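Local coordinates for Emp47p (form1) (Saccharomyces cerevisiae, PDB 2A6Y), which serves as a calcium-independent, carbohydrate-recognising cargo receptor in glycoprotein secretion and is needed for Emp46p to leave the endoplasmic reticulum, at residues L133-K138 with K245-Y250. Sequence-based numbering, arbitrary orientation.
Sequences LNDGQK and KLITKY
Ile247 leans over the turn at the end of strand 128-135, and its side chain can be followed outward. CB sits 3.7 Å from the backbone O of Asp135, and the CG2 branch packs against the same carbonyl. CG1 lies between the backbone N and the carbonyl carbon (chi1 62°) and runs past CB of Asp135; from there the extended chain carries CD1 to the amide of Gln137, 3.6 Å from both its CD and its NE2. The methyl therefore ends beside polar groups, with Asp135 OD2 also near.

Those polar groups are tied to one another. The backbone N of Gln137 donates to Asp135 OD1 at 3.1 Å, an Asx turn, while NE2 of Gln137 reaches OD2, both arriving from above the carboxylate plane. With each oxygen gripped, the carboxylate should be restrained in its rotation. No direct hydrogen bond joins the two segments; instead, one water donates to Asp135 OD2 and to the backbone O of Thr248, each at 2.7 Å.

Farther along, Thr248 puts CG2 anti to its backbone N, against CD2 of Leu133 at 3.7 Å, while its OG1 is hydrogen-bonded to Asp113. The same Leu133 methyl touches CB of Tyr250, 3.8 Å away, and Leu133 also rests on Val193.

Near the surface, then, the end of strand 128-135 and its following turn pack against the loop leading into strand 249-250; Leu133 with Tyr250 joins strand to strand. These strands belong to different sheets of the legume-like lectin beta sandwich, 249-250 being added antiparallel to strand 185-194.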
ATOM      1  N   LEU A 133       6.777   9.914  -2.557  1.00 11.98           N
ATOM      2  CA  LEU A 133       6.172  10.914  -1.709  1.00 13.03           C
ATOM      3  C   LEU A 133       5.578  12.039  -2.542  1.00 13.28           C
ATOM      4  O   LEU A 133       6.114  12.398  -3.597  1.00 14.53           O
ATOM      5  CB  LEU A 133       7.228  11.543  -0.765  1.00 15.90           C
ATOM      6  CG  LEU A 133       6.734  11.829   0.656  1.00 17.25           C
ATOM      7  CD1 LEU A 133       6.499  10.550   1.449  1.00 17.87           C
ATOM      8  CD2 LEU A 133       7.764  12.723   1.361  1.00 19.23           C
ATOM      9  N   ASN A 134       4.484  12.597  -2.021  1.00 12.98           N
ATOM     10  CA  ASN A 134       3.905  13.811  -2.608  1.00 14.11           C
ATOM     11  C   ASN A 134       3.218  14.588  -1.501  1.00 14.09           C
ATOM     12  O   ASN A 134       3.019  14.039  -0.392  1.00 14.66           O
ATOM     13  CB  ASN A 134       2.946  13.438  -3.748  1.00 13.73           C
ATOM     14  CG  ASN A 134       2.647  14.653  -4.601  1.00 14.72           C
ATOM     15  OD1 ASN A 134       3.474  15.521  -4.873  1.00 17.14           O
ATOM     16  ND2 ASN A 134       1.411  14.727  -5.062  1.00 15.80           N
ATOM     17  N   ASP A 135       2.874  15.846  -1.796  1.00 15.46           N
ATOM     18  CA  ASP A 135       2.302  16.709  -0.734  1.00 14.83           C
ATOM     19  C   ASP A 135       0.987  17.329  -1.187  1.00 14.90           C
ATOM     20  O   ASP A 135       0.568  18.310  -0.559  1.00 16.10           O
ATOM     21  CB  ASP A 135       3.291  17.783  -0.347  1.00 16.06           C
ATOM     22  CG  ASP A 135       3.649  18.738  -1.479  1.00 19.38           C
ATOM     23  OD1 ASP A 135       3.044  18.598  -2.578  1.00 18.50           O
ATOM     24  OD2 ASP A 135       4.559  19.590  -1.237  1.00 22.37           O
ATOM     25  N   GLY A 136       0.374  16.728  -2.214  1.00 14.56           N
ATOM     26  CA  GLY A 136      -0.938  17.202  -2.687  1.00 17.05           C
ATOM     27  C   GLY A 136      -0.932  18.498  -3.458  1.00 18.16           C
ATOM     28  O   GLY A 136      -1.934  18.904  -4.058  1.00 23.65           O
ATOM     29  N   GLN A 137       0.196  19.223  -3.520  1.00 19.06           N
ATOM     30  CA  GLN A 137       0.068  20.513  -4.230  1.00 22.52           C
ATOM     31  C   GLN A 137      -0.023  20.349  -5.734  1.00 23.93           C
ATOM     32  O   GLN A 137      -0.726  21.183  -6.339  1.00 26.15           O
ATOM     33  CB  GLN A 137       1.229  21.413  -3.812  1.00 26.55           C
ATOM     34  CG  GLN A 137       1.365  21.494  -2.295  1.00 35.07           C
ATOM     35  CD  GLN A 137       2.225  22.654  -1.858  1.00 45.61           C
ATOM     36  OE1 GLN A 137       1.745  23.761  -1.610  1.00 58.69           O
ATOM     37  NE2 GLN A 137       3.530  22.417  -1.751  1.00 41.35           N
ATOM     38  N   LYS A 138       0.648  19.371  -6.333  1.00 22.68           N
ATOM     39  CA  LYS A 138       0.606  19.056  -7.759  1.00 22.90           C
ATOM     40  C   LYS A 138       0.398  17.543  -7.938  1.00 18.75           C
ATOM     41  O   LYS A 138       0.819  16.741  -7.075  1.00 23.59           O
ATOM     42  CB  LYS A 138       1.892  19.432  -8.505  1.00 26.87           C
ATOM     43  CG  LYS A 138       2.164  20.919  -8.632  1.00 34.32           C
ATOM     44  CD  LYS A 138       3.660  21.203  -8.739  1.00 47.61           C
ATOM     45  CE  LYS A 138       4.260  20.339  -9.842  1.00 49.63           C
ATOM     46  NZ  LYS A 138       3.575  20.624 -11.146  1.00 69.09           N
ATOM     47  N   LYS A 245      -2.270  25.190   6.684  1.00 69.82           N
ATOM     48  CA  LYS A 245      -2.642  23.774   6.582  1.00 59.51           C
ATOM     49  C   LYS A 245      -1.404  22.945   6.286  1.00 49.82           C
ATOM     50  O   LYS A 245      -0.583  23.303   5.437  1.00 60.90           O
ATOM     51  CB  LYS A 245      -3.697  23.495   5.515  1.00 67.76           C
ATOM     52  CG  LYS A 245      -4.826  24.520   5.474  1.00 72.40           C
ATOM     53  CD  LYS A 245      -6.190  23.842   5.440  1.00 75.27           C
ATOM     54  CE  LYS A 245      -6.408  23.040   4.169  1.00 75.37           C
ATOM     55  NZ  LYS A 245      -7.675  22.254   4.178  1.00 78.45           N
ATOM     56  N   LEU A 246      -1.317  21.822   7.006  1.00 32.99           N
ATOM     57  CA  LEU A 246      -0.062  21.094   6.998  1.00 27.42           C
ATOM     58  C   LEU A 246      -0.119  19.954   5.999  1.00 23.96           C
ATOM     59  O   LEU A 246      -1.161  19.326   5.842  1.00 22.59           O
ATOM     60  CB  LEU A 246       0.247  20.604   8.407  1.00 31.94           C
ATOM     61  CG  LEU A 246       0.355  21.743   9.440  1.00 38.98           C
ATOM     62  CD1 LEU A 246       1.200  21.318  10.628  1.00 50.18           C
ATOM     63  CD2 LEU A 246       0.922  22.994   8.783  1.00 45.68           C
ATOM     64  N   ILE A 247       1.029  19.752   5.365  1.00 19.67           N
ATOM     65  CA  ILE A 247       1.195  18.738   4.312  1.00 15.97           C
ATOM     66  C   ILE A 247       2.479  17.963   4.525  1.00 15.97           C
ATOM     67  O   ILE A 247       3.368  18.417   5.258  1.00 20.48           O
ATOM     68  CB  ILE A 247       1.224  19.383   2.923  1.00 18.86           C
ATOM     69  CG1 ILE A 247       2.396  20.355   2.704  1.00 20.85           C
ATOM     70  CG2 ILE A 247      -0.105  20.080   2.614  1.00 22.71           C
ATOM     71  CD1 ILE A 247       2.360  21.034   1.353  1.00 21.48           C
ATOM     72  N   THR A 248       2.528  16.799   3.888  1.00 16.38           N
ATOM     73  CA  THR A 248       3.747  15.979   3.995  1.00 16.83           C
ATOM     74  C   THR A 248       4.978  16.721   3.540  1.00 19.10           C
ATOM     75  O   THR A 248       4.914  17.447   2.538  1.00 20.26           O
ATOM     76  CB  THR A 248       3.534  14.709   3.154  1.00 15.29           C
ATOM     77  OG1 THR A 248       2.426  13.994   3.731  1.00 15.96           O
ATOM     78  CG2 THR A 248       4.723  13.760   3.252  1.00 18.74           C
ATOM     79  N   LYS A 249       6.083  16.523   4.259  1.00 19.10           N
ATOM     80  CA  LYS A 249       7.334  17.166   3.924  1.00 20.44           C
ATOM     81  C   LYS A 249       8.428  16.118   3.786  1.00 19.97           C
ATOM     82  O   LYS A 249       8.384  15.070   4.437  1.00 19.88           O
ATOM     83  CB  LYS A 249       7.795  18.132   5.017  1.00 23.42           C
ATOM     84  CG  LYS A 249       6.976  19.414   5.068  1.00 28.03           C
ATOM     85  CD  LYS A 249       7.609  20.270   6.180  1.00 33.18           C
ATOM     86  CE  LYS A 249       8.425  19.345   7.071  1.00 47.91           C
ATOM     87  NZ  LYS A 249       8.754  19.832   8.444  1.00 58.81           N
ATOM     88  N   TYR A 250       9.378  16.439   2.957  1.00 22.09           N
ATOM     89  CA  TYR A 250      10.600  15.655   2.764  1.00 23.90           C
ATOM     90  C   TYR A 250      11.734  16.610   3.116  1.00 31.47           C
ATOM     91  O   TYR A 250      11.954  17.584   2.393  1.00 31.35           O
ATOM     92  CB  TYR A 250      10.735  15.160   1.342  1.00 27.89           C
ATOM     93  CG  TYR A 250      11.811  14.127   1.129  1.00 26.92           C
ATOM     94  CD1 TYR A 250      11.670  12.841   1.593  1.00 23.15           C
ATOM     95  CD2 TYR A 250      12.989  14.414   0.447  1.00 31.36           C
ATOM     96  CE1 TYR A 250      12.616  11.862   1.414  1.00 25.88           C
ATOM     97  CE2 TYR A 250      13.959  13.453   0.263  1.00 32.42           C
ATOM     98  CZ  TYR A 250      13.791  12.171   0.749  1.00 28.29           C
ATOM     99  OH  TYR A 250      14.782  11.217   0.546  1.00 33.83           O
TER
HETATM  100  O   HOH W   1       6.028  19.392   1.011  1.00 24.55           O